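Local coordinates for protein endonuclease III (Geobacillus stearothermophilus, PDB 1ORN) that probably excises damaged pyrimidine bases from DNA as an iron-sulfur repair glycosylase, working through a covalent enzyme-DNA intermediate, at residues R57-Y62 and H66-V71; E35-V40 and M116-V121; S43-D48 and I83-N88. All coordinates share one frame; numbering follows the deposited sequence.

Contact 1: residues R57-Y62 and H66-V71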
loop_
_atom_site.group_PDB
_atom_site.type_symbol
_atom_site.label_atom_id
_atom_site.label_comp_id
_atom_site.label_asym_id
_atom_site.label_seq_id
_atom_site.Cartn_x
_atom_site.Cartn_y
_atom_site.Cartn_z
ATOM N N ARG C 57 18.189 9.859 1.581
ATOM C CA ARG C 57 19.051 10.753 0.820
ATOM C C ARG C 57 18.352 11.359 -0.401
ATOM O O ARG C 57 18.629 12.498 -0.776
ATOM C CB ARG C 57 20.322 10.020 0.378
ATOM C CG ARG C 57 20.080 8.701 -0.324
ATOM C CD ARG C 57 21.383 8.140 -0.884
ATOM N NE ARG C 57 21.226 6.786 -1.409
ATOM C CZ ARG C 57 20.980 5.718 -0.656
ATOM N NH1 ARG C 57 20.853 4.521 -1.218
ATOM N NH2 ARG C 57 20.866 5.844 0.661
ATOM N N LEU C 58 17.445 10.605 -1.018
ATOM C CA LEU C 58 16.740 11.100 -2.193
ATOM C C LEU C 58 15.976 12.382 -1.902
ATOM O O LEU C 58 16.002 13.319 -2.697
ATOM C CB LEU C 58 15.754 10.051 -2.716
ATOM C CG LEU C 58 15.152 10.371 -4.089
ATOM C CD1 LEU C 58 16.157 9.997 -5.168
ATOM C CD2 LEU C 58 13.848 9.603 -4.287
ATOM N N PHE C 59 15.293 12.428 -0.764
ATOM C CA PHE C 59 14.506 13.601 -0.420
ATOM C C PHE C 59 15.338 14.800 0.019
ATOM O O PHE C 59 14.798 15.873 0.283
ATOM C CB PHE C 59 13.462 13.255 0.644
ATOM C CG PHE C 59 12.411 12.272 0.173
ATOM C CD1 PHE C 59 12.232 12.012 -1.189
ATOM C CD2 PHE C 59 11.584 11.628 1.090
ATOM C CE1 PHE C 59 11.239 11.122 -1.627
ATOM C CE2 PHE C 59 10.594 10.741 0.666
ATOM C CZ PHE C 59 10.421 10.487 -0.700
ATOM N N GLU C 60 16.650 14.618 0.101
ATOM C CA GLU C 60 17.532 15.725 0.456
ATOM C C GLU C 60 18.040 16.325 -0.845
ATOM O O GLU C 60 18.249 17.536 -0.948
ATOM C CB GLU C 60 18.704 15.241 1.314
ATOM C CG GLU C 60 18.285 14.826 2.714
ATOM C CD GLU C 60 17.402 15.869 3.379
ATOM O OE1 GLU C 60 17.865 17.015 3.564
ATOM O OE2 GLU C 60 16.241 15.544 3.708
ATOM N N LYS C 61 18.220 15.466 -1.843
ATOM C CA LYS C 61 18.692 15.891 -3.155
ATOM C C LYS C 61 17.570 16.495 -3.999
ATOM O O LYS C 61 17.771 17.495 -4.689
ATOM C CB LYS C 61 19.305 14.706 -3.901
ATOM C CG LYS C 61 19.805 15.043 -5.296
ATOM C CD LYS C 61 20.624 13.897 -5.868
ATOM C CE LYS C 61 21.164 14.225 -7.249
ATOM N NZ LYS C 61 22.035 13.126 -7.758
ATOM N N TYR C 62 16.393 15.878 -3.937
ATOM C CA TYR C 62 15.231 16.335 -4.690
ATOM C C TYR C 62 14.129 16.740 -3.709
ATOM O O TYR C 62 13.803 15.984 -2.794
ATOM C CB TYR C 62 14.718 15.208 -5.593
ATOM C CG TYR C 62 15.753 14.597 -6.514
ATOM C CD1 TYR C 62 16.011 15.143 -7.774
ATOM C CD2 TYR C 62 16.459 13.458 -6.137
ATOM C CE1 TYR C 62 16.940 14.565 -8.634
ATOM C CE2 TYR C 62 17.395 12.874 -6.987
ATOM C CZ TYR C 62 17.628 13.431 -8.236
ATOM O OH TYR C 62 18.542 12.843 -9.080
ATOM N N HIS C 66 10.380 19.919 -10.002
ATOM C CA HIS C 66 11.347 20.523 -10.916
ATOM C C HIS C 66 12.733 19.929 -10.741
ATOM O O HIS C 66 13.527 19.897 -11.679
ATOM C CB HIS C 66 11.416 22.036 -10.699
ATOM C CG HIS C 66 10.081 22.705 -10.754
ATOM N ND1 HIS C 66 9.143 22.569 -9.755
ATOM C CD2 HIS C 66 9.509 23.476 -11.707
ATOM C CE1 HIS C 66 8.049 23.227 -10.090
ATOM N NE2 HIS C 66 8.245 23.786 -11.270
ATOM N N ASP C 67 13.033 19.467 -9.533
ATOM C CA ASP C 67 14.339 18.876 -9.272
ATOM C C ASP C 67 14.489 17.540 -9.990
ATOM O O ASP C 67 15.557 17.234 -10.521
ATOM C CB ASP C 67 14.554 18.674 -7.769
ATOM C CG ASP C 67 14.413 19.961 -6.977
ATOM O OD1 ASP C 67 14.617 21.053 -7.555
ATOM O OD2 ASP C 67 14.116 19.875 -5.764
ATOM N N TYR C 68 13.418 16.745 -10.011
ATOM C CA TYR C 68 13.453 15.436 -10.663
ATOM C C TYR C 68 13.583 15.508 -12.185
ATOM O O TYR C 68 14.250 14.669 -12.793
ATOM C CB TYR C 68 12.197 14.627 -10.304
ATOM C CG TYR C 68 12.179 14.103 -8.885
ATOM C CD1 TYR C 68 12.916 12.971 -8.524
ATOM C CD2 TYR C 68 11.426 14.739 -7.900
ATOM C CE1 TYR C 68 12.894 12.488 -7.212
ATOM C CE2 TYR C 68 11.400 14.266 -6.592
ATOM C CZ TYR C 68 12.130 13.140 -6.255
ATOM O OH TYR C 68 12.068 12.664 -4.960
ATOM N N ILE C 69 12.951 16.505 -12.800
ATOM C CA ILE C 69 13.008 16.644 -14.252
ATOM C C ILE C 69 14.205 17.462 -14.727
ATOM O O ILE C 69 14.410 17.617 -15.931
ATOM C CB ILE C 69 11.728 17.303 -14.819
ATOM C CG1 ILE C 69 11.664 18.779 -14.412
ATOM C CG2 ILE C 69 10.506 16.569 -14.313
ATOM C CD1 ILE C 69 10.480 19.531 -15.000
ATOM N N ALA C 70 14.997 17.974 -13.789
ATOM C CA ALA C 70 16.162 18.785 -14.135
ATOM C C ALA C 70 17.428 17.956 -14.322
ATOM O O ALA C 70 18.423 18.449 -14.848
ATOM C CB ALA C 70 16.398 19.847 -13.067
ATOM N N VAL C 71 17.395 16.702 -13.885
ATOM C CA VAL C 71 18.557 15.834 -14.020
ATOM C C VAL C 71 18.359 14.832 -15.148
ATOM O O VAL C 71 17.230 14.563 -15.562
ATOM C CB VAL C 71 18.834 15.056 -12.712
ATOM C CG1 VAL C 71 19.047 16.036 -11.562
ATOM C CG2 VAL C 71 17.676 14.108 -12.404
HETATM O O HOH W 1 16.721 20.331 -4.388
HETATM O O HOH W 2 11.065 14.354 -3.119
#

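Contact 2: residues E35-V40 and M116-V121. With NA (sodium ion), chain E; nucleotides of chain B.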
loop_
_atom_site.group_PDB
_atom_site.type_symbol
_atom_site.label_atom_id
_atom_site.label_comp_id
_atom_site.label_asym_id
_atom_site.label_seq_id
_atom_site.Cartn_x
_atom_site.Cartn_y
_atom_site.Cartn_z
ATOM N N GLU C 35 6.376 14.012 -1.131
ATOM C CA GLU C 35 7.316 12.980 -0.708
ATOM C C GLU C 35 6.571 11.659 -0.547
ATOM O O GLU C 35 7.118 10.600 -0.850
ATOM C CB GLU C 35 7.989 13.348 0.619
ATOM C CG GLU C 35 9.106 14.363 0.480
ATOM C CD GLU C 35 9.821 14.620 1.796
ATOM O OE1 GLU C 35 10.742 15.458 1.809
ATOM O OE2 GLU C 35 9.466 13.982 2.811
ATOM N N LEU C 36 5.328 11.711 -0.076
ATOM C CA LEU C 36 4.573 10.468 0.087
ATOM C C LEU C 36 4.343 9.838 -1.285
ATOM O O LEU C 36 4.550 8.642 -1.464
ATOM C CB LEU C 36 3.212 10.706 0.747
ATOM C CG LEU C 36 2.343 9.445 0.889
ATOM C CD1 LEU C 36 3.047 8.398 1.746
ATOM C CD2 LEU C 36 0.992 9.810 1.492
ATOM N N LEU C 37 3.904 10.649 -2.243
ATOM C CA LEU C 37 3.640 10.136 -3.590
ATOM C C LEU C 37 4.857 9.434 -4.169
ATOM O O LEU C 37 4.749 8.317 -4.684
ATOM C CB LEU C 37 3.205 11.269 -4.523
ATOM C CG LEU C 37 2.958 10.869 -5.988
ATOM C CD1 LEU C 37 1.856 9.820 -6.061
ATOM C CD2 LEU C 37 2.575 12.102 -6.785
ATOM N N ILE C 38 6.021 10.076 -4.099
ATOM C CA ILE C 38 7.227 9.454 -4.641
ATOM C C ILE C 38 7.539 8.158 -3.897
ATOM O O ILE C 38 7.847 7.130 -4.509
ATOM C CB ILE C 38 8.461 10.380 -4.529
ATOM C CG1 ILE C 38 8.245 11.645 -5.368
ATOM C CG2 ILE C 38 9.720 9.624 -4.971
ATOM C CD1 ILE C 38 8.016 11.376 -6.840
ATOM N N ALA C 39 7.456 8.210 -2.572
ATOM C CA ALA C 39 7.741 7.038 -1.757
ATOM C C ALA C 39 6.844 5.835 -2.071
ATOM O O ALA C 39 7.324 4.703 -2.155
ATOM C CB ALA C 39 7.636 7.398 -0.272
ATOM N N VAL C 40 5.551 6.080 -2.259
ATOM C CA VAL C 40 4.622 4.995 -2.542
ATOM C C VAL C 40 4.873 4.427 -3.937
ATOM O O VAL C 40 4.775 3.222 -4.139
ATOM C CB VAL C 40 3.158 5.466 -2.399
ATOM C CG1 VAL C 40 2.193 4.319 -2.707
ATOM C CG2 VAL C 40 2.921 5.940 -0.965
ATOM N N MET C 116 -4.395 8.567 -10.535
ATOM C CA MET C 116 -4.186 7.417 -11.401
ATOM C C MET C 116 -3.793 7.780 -12.826
ATOM O O MET C 116 -3.334 6.926 -13.588
ATOM C CB MET C 116 -5.427 6.527 -11.393
ATOM C CG MET C 116 -5.573 5.739 -10.100
ATOM S SD MET C 116 -7.079 4.776 -9.992
ATOM C CE MET C 116 -6.909 3.721 -11.452
ATOM N N LYS C 117 -3.945 9.046 -13.189
ATOM C CA LYS C 117 -3.556 9.472 -14.525
ATOM C C LYS C 117 -2.039 9.642 -14.611
ATOM O O LYS C 117 -1.468 9.707 -15.701
ATOM C CB LYS C 117 -4.267 10.774 -14.892
ATOM C CG LYS C 117 -5.760 10.606 -15.080
ATOM C CD LYS C 117 -6.415 11.923 -15.465
ATOM C CE LYS C 117 -7.918 11.762 -15.652
ATOM N NZ LYS C 117 -8.235 10.720 -16.667
ATOM N N LEU C 118 -1.386 9.705 -13.453
ATOM C CA LEU C 118 0.065 9.845 -13.402
ATOM C C LEU C 118 0.729 8.507 -13.720
ATOM O O LEU C 118 0.252 7.450 -13.301
ATOM C CB LEU C 118 0.492 10.326 -12.010
ATOM C CG LEU C 118 -0.112 11.668 -11.585
ATOM C CD1 LEU C 118 0.139 11.894 -10.098
ATOM C CD2 LEU C 118 0.499 12.791 -12.410
ATOM N N PRO C 119 1.833 8.531 -14.481
ATOM C CA PRO C 119 2.549 7.302 -14.846
ATOM C C PRO C 119 3.184 6.668 -13.604
ATOM O O PRO C 119 3.832 7.365 -12.821
ATOM C CB PRO C 119 3.610 7.795 -15.836
ATOM C CG PRO C 119 3.046 9.116 -16.347
ATOM C CD PRO C 119 2.457 9.710 -15.104
ATOM N N GLY C 120 2.993 5.361 -13.428
ATOM C CA GLY C 120 3.552 4.673 -12.277
ATOM C C GLY C 120 2.578 4.578 -11.115
ATOM O O GLY C 120 2.836 3.897 -10.122
ATOM N N VAL C 121 1.453 5.277 -11.236
ATOM C CA VAL C 121 0.430 5.280 -10.201
ATOM C C VAL C 121 -0.824 4.503 -10.605
ATOM O O VAL C 121 -1.545 4.898 -11.524
ATOM C CB VAL C 121 -0.018 6.726 -9.849
ATOM C CG1 VAL C 121 -1.053 6.702 -8.723
ATOM C CG2 VAL C 121 1.190 7.582 -9.470
HETATM NA NA NA E . -1.299 5.710 -13.842
ATOM P P DC B 10 0.431 2.619 -14.355
ATOM O OP1 DC B 10 0.597 4.091 -14.445
ATOM O OP2 DC B 10 -0.930 2.030 -14.294
ATOM O "O5'" DC B 10 1.195 1.989 -15.598
ATOM C "C5'" DC B 10 2.614 2.066 -15.658
ATOM C "C4'" DC B 10 3.132 1.259 -16.822
ATOM O "O4'" DC B 10 3.098 -0.159 -16.514
ATOM C "C3'" DC B 10 2.294 1.457 -18.083
ATOM O "O3'" DC B 10 3.112 1.764 -19.203
ATOM C "C2'" DC B 10 1.590 0.128 -18.280
ATOM C "C1'" DC B 10 2.516 -0.866 -17.604
ATOM N N1 DC B 10 1.796 -2.037 -17.070
ATOM C C2 DC B 10 2.325 -3.317 -17.278
ATOM O O2 DC B 10 3.407 -3.432 -17.875
ATOM N N3 DC B 10 1.644 -4.395 -16.825
ATOM C C4 DC B 10 0.486 -4.230 -16.182
ATOM N N4 DC B 10 -0.151 -5.320 -15.753
ATOM C C5 DC B 10 -0.069 -2.939 -15.947
ATOM C C6 DC B 10 0.614 -1.881 -16.400
ATOM P P DT B 9 -0.450 0.110 -8.285
ATOM O OP1 DT B 9 -0.530 1.498 -7.778
ATOM O OP2 DT B 9 -1.675 -0.722 -8.384
ATOM O "O5'" DT B 9 0.249 0.144 -9.707
ATOM C "C5'" DT B 9 1.495 0.806 -9.852
ATOM C "C4'" DT B 9 1.983 0.708 -11.275
ATOM O "O4'" DT B 9 2.478 -0.629 -11.536
ATOM C "C3'" DT B 9 0.918 1.005 -12.333
ATOM O "O3'" DT B 9 1.345 2.109 -13.131
ATOM C "C2'" DT B 9 0.809 -0.289 -13.136
ATOM C "C1'" DT B 9 2.130 -1.005 -12.865
ATOM N N1 DT B 9 2.064 -2.487 -12.917
ATOM C C2 DT B 9 3.038 -3.173 -13.633
ATOM O O2 DT B 9 3.935 -2.617 -14.236
ATOM N N3 DT B 9 2.907 -4.541 -13.615
ATOM C C4 DT B 9 1.922 -5.277 -12.981
ATOM O O4 DT B 9 1.932 -6.506 -13.049
ATOM C C5 DT B 9 0.931 -4.493 -12.267
ATOM C C7 DT B 9 -0.185 -5.200 -11.569
ATOM C C6 DT B 9 1.058 -3.161 -12.270
HETATM O O HOH W 3 -1.260 6.562 -16.010
HETATM O O HOH W 4 -2.784 3.803 -14.725
#

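Contact 3: residues S43-D48 and I83-N88. With nucleotides of chain A; nucleotides of chain B.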
loop_
_atom_site.group_PDB
_atom_site.type_symbol
_atom_site.label_atom_id
_atom_site.label_comp_id
_atom_site.label_asym_id
_atom_site.label_seq_id
_atom_site.Cartn_x
_atom_site.Cartn_y
_atom_site.Cartn_z
ATOM N N SER C 43 7.629 2.204 -3.613
ATOM C CA SER C 43 7.219 1.078 -2.773
ATOM C C SER C 43 6.678 -0.152 -3.500
ATOM O O SER C 43 6.648 -1.247 -2.933
ATOM C CB SER C 43 6.171 1.564 -1.757
ATOM O OG SER C 43 5.690 0.507 -0.948
ATOM N N ALA C 44 6.238 0.014 -4.743
ATOM C CA ALA C 44 5.689 -1.120 -5.481
ATOM C C ALA C 44 6.716 -2.245 -5.628
ATOM O O ALA C 44 7.781 -2.045 -6.201
ATOM C CB ALA C 44 5.212 -0.667 -6.863
ATOM N N GLN C 45 6.383 -3.425 -5.110
ATOM C CA GLN C 45 7.277 -4.586 -5.194
ATOM C C GLN C 45 8.634 -4.357 -4.527
ATOM O O GLN C 45 9.656 -4.867 -4.997
ATOM C CB GLN C 45 7.497 -4.977 -6.661
ATOM C CG GLN C 45 6.217 -5.136 -7.460
ATOM C CD GLN C 45 5.257 -6.129 -6.844
ATOM O OE1 GLN C 45 5.617 -7.280 -6.572
ATOM N NE2 GLN C 45 4.014 -5.693 -6.623
ATOM N N CYS C 46 8.639 -3.597 -3.435
ATOM C CA CYS C 46 9.864 -3.302 -2.692
ATOM C C CYS C 46 9.511 -3.206 -1.205
ATOM O O CYS C 46 8.364 -2.915 -0.852
ATOM C CB CYS C 46 10.466 -1.979 -3.183
ATOM S SG CYS C 46 12.095 -1.562 -2.478
ATOM N N THR C 47 10.484 -3.465 -0.334
ATOM C CA THR C 47 10.255 -3.401 1.107
ATOM C C THR C 47 10.322 -1.963 1.625
ATOM O O THR C 47 11.066 -1.133 1.095
ATOM C CB THR C 47 11.300 -4.243 1.875
ATOM O OG1 THR C 47 12.592 -3.636 1.743
ATOM C CG2 THR C 47 11.357 -5.668 1.318
ATOM N N ASP C 48 9.539 -1.670 2.660
ATOM C CA ASP C 48 9.522 -0.334 3.251
ATOM C C ASP C 48 10.915 0.054 3.712
ATOM O O ASP C 48 11.367 1.178 3.481
ATOM C CB ASP C 48 8.569 -0.288 4.443
ATOM C CG ASP C 48 7.115 -0.356 4.027
ATOM O OD1 ASP C 48 6.251 -0.503 4.916
ATOM O OD2 ASP C 48 6.836 -0.258 2.812
ATOM N N ILE C 83 16.306 0.309 -5.208
ATOM C CA ILE C 83 14.885 0.001 -5.067
ATOM C C ILE C 83 14.496 -1.166 -5.981
ATOM O O ILE C 83 13.608 -1.964 -5.658
ATOM C CB ILE C 83 14.013 1.235 -5.455
ATOM C CG1 ILE C 83 14.270 2.398 -4.487
ATOM C CG2 ILE C 83 12.535 0.859 -5.462
ATOM C CD1 ILE C 83 13.800 2.151 -3.075
ATOM N N GLY C 84 15.175 -1.267 -7.119
ATOM C CA GLY C 84 14.850 -2.301 -8.083
ATOM C C GLY C 84 13.844 -1.673 -9.031
ATOM O O GLY C 84 13.323 -0.595 -8.727
ATOM N N LEU C 85 13.561 -2.314 -10.164
ATOM C CA LEU C 85 12.614 -1.764 -11.139
ATOM C C LEU C 85 12.923 -0.279 -11.325
ATOM O O LEU C 85 12.035 0.521 -11.645
ATOM C CB LEU C 85 11.168 -1.926 -10.633
ATOM C CG LEU C 85 10.701 -3.335 -10.238
ATOM C CD1 LEU C 85 9.228 -3.304 -9.840
ATOM C CD2 LEU C 85 10.898 -4.289 -11.408
ATOM N N TYR C 86 14.194 0.075 -11.144
ATOM C CA TYR C 86 14.641 1.463 -11.215
ATOM C C TYR C 86 14.588 2.175 -12.557
ATOM O O TYR C 86 14.500 3.404 -12.598
ATOM C CB TYR C 86 16.055 1.591 -10.643
ATOM C CG TYR C 86 17.121 0.875 -11.441
ATOM C CD1 TYR C 86 17.313 -0.500 -11.313
ATOM C CD2 TYR C 86 17.936 1.576 -12.329
ATOM C CE1 TYR C 86 18.293 -1.159 -12.049
ATOM C CE2 TYR C 86 18.916 0.929 -13.069
ATOM C CZ TYR C 86 19.091 -0.435 -12.925
ATOM O OH TYR C 86 20.070 -1.074 -13.648
ATOM N N ARG C 87 14.647 1.432 -13.655
ATOM C CA ARG C 87 14.595 2.078 -14.952
ATOM C C ARG C 87 13.185 2.591 -15.206
ATOM O O ARG C 87 12.994 3.754 -15.553
ATOM C CB ARG C 87 15.018 1.114 -16.057
ATOM C CG ARG C 87 16.450 0.628 -15.926
ATOM C CD ARG C 87 16.988 0.187 -17.274
ATOM N NE ARG C 87 18.335 -0.362 -17.177
ATOM C CZ ARG C 87 18.621 -1.551 -16.657
ATOM N NH1 ARG C 87 17.651 -2.326 -16.186
ATOM N NH2 ARG C 87 19.880 -1.967 -16.612
ATOM N N ASN C 88 12.195 1.728 -15.012
ATOM C CA ASN C 88 10.815 2.136 -15.222
ATOM C C ASN C 88 10.378 3.177 -14.194
ATOM O O ASN C 88 9.693 4.139 -14.534
ATOM C CB ASN C 88 9.878 0.926 -15.179
ATOM C CG ASN C 88 10.041 0.016 -16.395
ATOM O OD1 ASN C 88 10.289 0.489 -17.504
ATOM N ND2 ASN C 88 9.887 -1.286 -16.192
ATOM P P DG A 6 13.839 -2.285 -14.772
ATOM O OP1 DG A 6 13.431 -0.878 -14.496
ATOM O OP2 DG A 6 14.753 -2.577 -15.906
ATOM O "O5'" DG A 6 14.477 -2.877 -13.440
ATOM C "C5'" DG A 6 15.302 -4.045 -13.454
ATOM C "C4'" DG A 6 15.763 -4.350 -12.048
ATOM O "O4'" DG A 6 14.618 -4.611 -11.200
ATOM C "C3'" DG A 6 16.694 -5.548 -11.857
ATOM O "O3'" DG A 6 17.560 -5.234 -10.764
ATOM C "C2'" DG A 6 15.745 -6.637 -11.386
ATOM C "C1'" DG A 6 14.831 -5.820 -10.491
ATOM N N9 DG A 6 13.528 -6.402 -10.183
ATOM C C8 DG A 6 12.792 -7.257 -10.966
ATOM N N7 DG A 6 11.652 -7.594 -10.425
ATOM C C5 DG A 6 11.635 -6.922 -9.209
ATOM C C6 DG A 6 10.648 -6.894 -8.191
ATOM O O6 DG A 6 9.558 -7.471 -8.162
ATOM N N1 DG A 6 11.037 -6.087 -7.122
ATOM C C2 DG A 6 12.224 -5.394 -7.047
ATOM N N2 DG A 6 12.428 -4.672 -5.922
ATOM N N3 DG A 6 13.147 -5.406 -7.994
ATOM C C4 DG A 6 12.788 -6.187 -9.041
ATOM P P DG B 8 3.075 -4.497 -3.250
ATOM O OP1 DG B 8 2.053 -5.569 -3.308
ATOM O OP2 DG B 8 4.521 -4.866 -3.168
ATOM O "O5'" DG B 8 2.902 -3.548 -4.514
ATOM C "C5'" DG B 8 1.612 -3.273 -5.059
ATOM C "C4'" DG B 8 1.766 -2.375 -6.262
ATOM O "O4'" DG B 8 2.657 -2.995 -7.218
ATOM C "C3'" DG B 8 0.504 -2.003 -7.034
ATOM O "O3'" DG B 8 0.667 -0.635 -7.406
ATOM C "C2'" DG B 8 0.535 -2.942 -8.233
ATOM C "C1'" DG B 8 2.024 -3.134 -8.483
ATOM N N9 DG B 8 2.405 -4.441 -9.008
ATOM C C8 DG B 8 1.842 -5.659 -8.712
ATOM N N7 DG B 8 2.450 -6.659 -9.295
ATOM C C5 DG B 8 3.468 -6.065 -10.027
ATOM C C6 DG B 8 4.473 -6.647 -10.858
ATOM O O6 DG B 8 4.684 -7.840 -11.093
ATOM N N1 DG B 8 5.288 -5.676 -11.430
ATOM C C2 DG B 8 5.166 -4.322 -11.224
ATOM N N2 DG B 8 6.044 -3.543 -11.872
ATOM N N3 DG B 8 4.247 -3.770 -10.438
ATOM C C4 DG B 8 3.440 -4.694 -9.879
ATOM P P DA B 6 5.069 -10.728 0.211
ATOM O OP1 DA B 6 4.311 -10.778 1.485
ATOM O OP2 DA B 6 4.350 -10.853 -1.082
ATOM O "O5'" DA B 6 5.929 -9.385 0.206
ATOM C "C5'" DA B 6 6.763 -9.068 1.322
ATOM C "C4'" DA B 6 7.574 -7.822 1.050
ATOM O "O4'" DA B 6 8.561 -8.074 0.024
ATOM C "C3'" DA B 6 6.778 -6.601 0.588
ATOM O "O3'" DA B 6 7.325 -5.438 1.208
ATOM C "C2'" DA B 6 7.063 -6.546 -0.903
ATOM C "C1'" DA B 6 8.496 -7.053 -0.957
ATOM N N9 DA B 6 8.912 -7.639 -2.230
ATOM C C8 DA B 6 8.186 -8.453 -3.063
ATOM N N7 DA B 6 8.848 -8.854 -4.118
ATOM C C5 DA B 6 10.094 -8.261 -3.976
ATOM C C6 DA B 6 11.258 -8.300 -4.765
ATOM N N6 DA B 6 11.365 -9.000 -5.901
ATOM N N1 DA B 6 12.326 -7.590 -4.342
ATOM C C2 DA B 6 12.223 -6.895 -3.204
ATOM N N3 DA B 6 11.189 -6.782 -2.375
ATOM C C4 DA B 6 10.143 -7.499 -2.823
HETATM O O HOH W 5 10.996 -2.255 -6.891
#

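Contact 1: residues R57-Y62 and H66-V71
Tyr62 and Tyr68 lay their rings almost flat against each other in an offset stack, with planes 10° apart and centroids 4.6 Å from one another. This is the tight part of the contact, Tyr62 CB coming within 3.4 Å of Tyr68 CZ. The slippage carries Tyr62 CB over the face of the Tyr68 ring, a CH-pi contact in which CB stands 3.6 Å from that ring's centroid and 21° off its normal. Tyrosine suits both places, having a broad apolar face for packing and a hydroxyl to settle at the far end. With CG anti to the carbonyl carbon, chi1 -54° swings the Tyr62 ring towards residues 66-71, its edge meeting Asp67 O, 3.5 Å from CD1. Farther out, Val71 CG2 touches Tyr62 OH at 3.7 Å, a compact branched residue filling the end of the ring, and that hydroxyl is hydrogen-bonded to Asp79.

Leu58 and Phe59 close round the buried hydroxyl of Tyr68, OH lying 3.6 Å from Leu58 CD2 and also meeting the edge of the Phe59 ring. In these apolar surroundings a water satisfies the hydroxyl, 2.7 Å from Tyr68 OH, and also donates to Tyr62 O, joining the two segments.

Towards solvent the fit is looser and polar. Lys61 rests CG over the other face of the Tyr62 ring, while its NZ forms salt bridges with Glu75 and Asp79. A water spans Lys61 O and, weakly, Asp67 OD2. That carboxylate oxygen also accepts from the backbone N of Arg63 and Thr64, tying the connection between the helices to the start of helix 65-69. Together these features join helices 48-61 and 65-69 across a short connection by aromatic stacking, part of the all-helical HhH-GPD fold.

Contact 2: residues E35-V40 and M116-V121
Leu37, in mid-helix, faces Leu118 and Val121, the two ends of a type II turn closed by a bond from Val121 N to Leu118 O of 3.2 Å. The contact is small, buried and wholly apolar. With CG anti to the backbone N (chi1 177°), Leu37 directs its forked end at the turn and uses one methyl for each partner: CD2 meets Leu118 CD1 at 4.1 Å, and CD1 meets Val121 CG2 at 4.1 Å. Leucine's fork suits a double partner, and Leu96 of helix 86-103 adds to the packing around it.

While these side chains face the helix, the turn's backbone serves ion and DNA. Sodium is bound by the carbonyls of Met116, Leu118 and Val121, the Leu118 O ligand lying 2.4 Å away. Two waters and OP1 of DC10 of chain B complete the site. Gly120 adopts a positive phi (94°), readily available to glycine, and its N donates to the same OP1 over 2.9 Å. That oxygen is therefore gripped by both metal and amide, with its negative charge probably eased by each. This is the hairpin of the helix-hairpin-helix motif, whose metal-bound backbone holds a DNA phosphate without regard to base sequence.

Contact 3: residues S43-D48 and I83-N88
Cys46 and Ile83 supply the apolar contact beneath the DNA: SG lies 3.9 Å from Ile83 CG2, two modest side chains that fit a buried spot against Val51. Nearer the DNA, Gln45 CB meets Leu85 CD1 at 4.0 Å. Leu85 CD2 packs on the base of DG6 of chain A, and Gly84 lies against its N3, where any CB would clash.

Hydrogen bonds to this base come from backbone carbonyls. Gln45 O accepts from both N1 (2.8 Å) and N2 (2.9 Å) of DG6 of chain A, and N2 also reaches Ile83 O at 3.0 Å, so that both segments read this guanine. Leu85 N donates to the sugar O4' at 2.7 Å.

The Gln45 side chain, bent at chi2 (-56°), turns instead along DG8 of chain B; CG and CD lie against the purine, and NE2 bonds to O4' at 3.1 Å and 163°. Gln45 N donates to OP2 of the same nucleotide. With an alanine in its place, that O4' is likely to lose its side-chain donor and the purine the chain now packed on it.

Charge enters at the phosphate of DG6 of chain A: Arg87 NH1 holds OP2, while Asn88 N and, weakly, Arg87 N donate to OP1 from the first turn of helix 86-103. Two loops thus wedged into the duplex around a base consistent with the estranged guanine are characteristic of the lesion-recognition site of HhH-GPD glycosylases.

From the N terminus, the chain enters helix 33-43, which supplies residues 35-40 of contact 2 and runs straight on into the DNA-facing loop 43-48 of contact 3. Helix 48-61 follows, and contact 1 closes the shortest loop, back from residues 66-71. Next, residues 83-88 close contact 3, and finally 116-121 close contact 2. The three loops are therefore fully nested, contact 1 within contact 3 within contact 2, and none cross. Contacts 1 and 2 also touch through space, Phe59 packing on Glu35 and Ile38. Helix 33-43 thus links the helix pair of contact 1 at the periphery with the hairpin and the recognition loops along the DNA.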